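Local coordinates for protein Kinase A (Toxoplasma gondii, PDB 5J3U) that binds cyclic AMP through two cyclic nucleotide-binding domains and, as a regulatory chain, probably inhibits the kinase catalytic subunit until the nucleotide arrives, at residues A[135-140]-A[182-187]. Residues are numbered along the deposited sequence; the frame is centred on the assembly and turned at random.
Sequences DSFLKS and IVEEGS
The aromatic ring of F137, reaching out from the last turn of helix 116-138, lies against I182, V183 and E184 where strand 179-183 runs into a turn. Its CG sits anti to the backbone N (chi1 166°), which carries the far end of the ring across to the strand. There CG2 of I182 lies 3.6 Å from CZ of F137, oblique to the ring. The carbonyl O of V183 meets the rim near the ring plane, 3.5 Å from CZ, where the ring's C-H edge carries its slight positive charge. One face is taken by E184, whose CG forms a CH-pi contact 4.2 Å from the centroid of the F137 ring, 23° off the normal and displaced toward the rim. The backbone of E184 also takes part, its CA lying 3.7 Å from CE1 of F137.

I182 extends the apolar surface in a second direction. With CG2 turned to the ring, its other branch ends in CD1, which meets CD2 of L138 at 3.9 Å, the two side chains crossing at about a right angle. L138 also packs on helix 149-157 and so links this patch to that helix. Beyond CG the chain of E184 is extended, and its carboxylate runs on to a salt bridge with R130, two turns before F137 on helix 116-138, and a hydrogen bond with T161. E184 and E185 both hydrogen-bond through their backbones to K234, forming a classic beta bulge.

No hydrogen bond links 135-140 to 182-187, so the join between the helix connecting the two cyclic nucleotide-binding domains and the second beta-barrel depends here on the fit of the F137 ring against I182 and E184, while the E184 to R130 salt bridge ties the strand side to the same helix by charge.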
loop_
_atom_site.group_PDB
_atom_site.type_symbol
_atom_site.label_atom_id
_atom_site.label_comp_id
_atom_site.label_asym_id
_atom_site.label_seq_id
_atom_site.Cartn_x
_atom_site.Cartn_y
_atom_site.Cartn_z
ATOM N N ASP A 135 8.085 -2.342 10.540
ATOM C CA ASP A 135 8.087 -1.801 11.877
ATOM C C ASP A 135 9.481 -1.522 12.452
ATOM O O ASP A 135 9.715 -0.486 13.043
ATOM C CB ASP A 135 7.323 -2.688 12.796
ATOM C CG ASP A 135 6.917 -1.965 14.059
ATOM O OD1 ASP A 135 6.378 -0.803 13.979
ATOM O OD2 ASP A 135 7.126 -2.593 15.102
ATOM N N SER A 136 10.389 -2.477 12.242
ATOM C CA SER A 136 11.774 -2.358 12.605
ATOM C C SER A 136 12.457 -1.220 11.940
ATOM O O SER A 136 13.117 -0.396 12.615
ATOM C CB SER A 136 12.472 -3.661 12.321
ATOM O OG SER A 136 13.804 -3.534 12.680
ATOM N N PHE A 137 12.209 -1.073 10.638
ATOM C CA PHE A 137 12.814 -0.027 9.823
ATOM C C PHE A 137 12.367 1.314 10.346
ATOM O O PHE A 137 13.198 2.167 10.581
ATOM C CB PHE A 137 12.426 -0.234 8.386
ATOM C CG PHE A 137 12.702 0.934 7.482
ATOM C CD1 PHE A 137 14.001 1.345 7.271
ATOM C CD2 PHE A 137 11.655 1.562 6.824
ATOM C CE1 PHE A 137 14.274 2.420 6.408
ATOM C CE2 PHE A 137 11.906 2.615 5.955
ATOM C CZ PHE A 137 13.216 3.040 5.764
ATOM N N LEU A 138 11.088 1.491 10.539
ATOM C CA LEU A 138 10.548 2.841 10.902
ATOM C C LEU A 138 11.047 3.272 12.263
ATOM O O LEU A 138 11.138 4.450 12.592
ATOM C CB LEU A 138 9.018 2.856 10.897
ATOM C CG LEU A 138 8.300 2.668 9.567
ATOM C CD1 LEU A 138 6.818 2.870 9.727
ATOM C CD2 LEU A 138 8.831 3.638 8.502
ATOM N N LYS A 139 11.375 2.300 13.102
ATOM C CA LYS A 139 11.881 2.655 14.397
ATOM C C LYS A 139 13.223 3.312 14.299
ATOM O O LYS A 139 13.635 3.971 15.240
ATOM C CB LYS A 139 11.891 1.395 15.308
ATOM C CG LYS A 139 11.889 1.697 16.760
ATOM C CD LYS A 139 12.239 0.456 17.567
ATOM C CE LYS A 139 11.757 0.613 19.008
ATOM N NZ LYS A 139 11.714 2.013 19.542
ATOM N N SER A 140 13.923 3.174 13.182
ATOM C CA SER A 140 15.155 3.884 12.966
ATOM C C SER A 140 15.059 5.007 11.952
ATOM O O SER A 140 16.059 5.452 11.441
ATOM C CB SER A 140 16.252 2.870 12.589
ATOM O OG SER A 140 16.228 1.868 13.572
ATOM N N ILE A 182 10.557 6.911 1.780
ATOM C CA ILE A 182 11.665 6.761 2.691
ATOM C C ILE A 182 12.617 5.696 2.084
ATOM O O ILE A 182 12.184 4.612 1.635
ATOM C CB ILE A 182 11.229 6.304 4.076
ATOM C CG1 ILE A 182 9.956 7.060 4.553
ATOM C CG2 ILE A 182 12.406 6.480 5.002
ATOM C CD1 ILE A 182 9.347 6.478 5.831
ATOM N N VAL A 183 13.902 6.002 2.021
ATOM C CA VAL A 183 14.827 5.120 1.416
ATOM C C VAL A 183 15.078 3.999 2.440
ATOM O O VAL A 183 15.559 4.261 3.545
ATOM C CB VAL A 183 16.185 5.802 1.117
ATOM C CG1 VAL A 183 17.160 4.813 0.558
ATOM C CG2 VAL A 183 16.038 6.987 0.129
ATOM N N GLU A 184 14.812 2.783 2.039
ATOM C CA GLU A 184 15.115 1.604 2.901
ATOM C C GLU A 184 16.585 1.186 2.791
ATOM O O GLU A 184 17.225 0.867 3.799
ATOM C CB GLU A 184 14.257 0.408 2.483
ATOM C CG GLU A 184 12.765 0.626 2.601
ATOM C CD GLU A 184 11.924 -0.601 2.183
ATOM O OE1 GLU A 184 12.242 -1.717 2.724
ATOM O OE2 GLU A 184 10.954 -0.435 1.368
ATOM N N GLU A 185 17.087 1.128 1.561
ATOM C CA GLU A 185 18.469 0.793 1.239
ATOM C C GLU A 185 18.825 1.448 -0.094
ATOM O O GLU A 185 17.935 1.717 -0.911
ATOM C CB GLU A 185 18.671 -0.725 1.086
ATOM C CG GLU A 185 18.391 -1.585 2.305
ATOM C CD GLU A 185 18.918 -3.024 2.095
ATOM O OE1 GLU A 185 20.126 -3.258 2.301
ATOM O OE2 GLU A 185 18.121 -3.887 1.730
ATOM N N GLY A 186 20.125 1.613 -0.351
ATOM C CA GLY A 186 20.602 2.278 -1.550
ATOM C C GLY A 186 20.663 3.774 -1.429
ATOM O O GLY A 186 20.776 4.317 -0.359
ATOM N N SER A 187 20.576 4.461 -2.561
ATOM C CA SER A 187 20.917 5.847 -2.607
ATOM C C SER A 187 20.151 6.547 -3.721
ATOM O O SER A 187 19.744 5.920 -4.694
ATOM C CB SER A 187 22.437 5.979 -2.854
ATOM O OG SER A 187 22.890 7.317 -2.774
#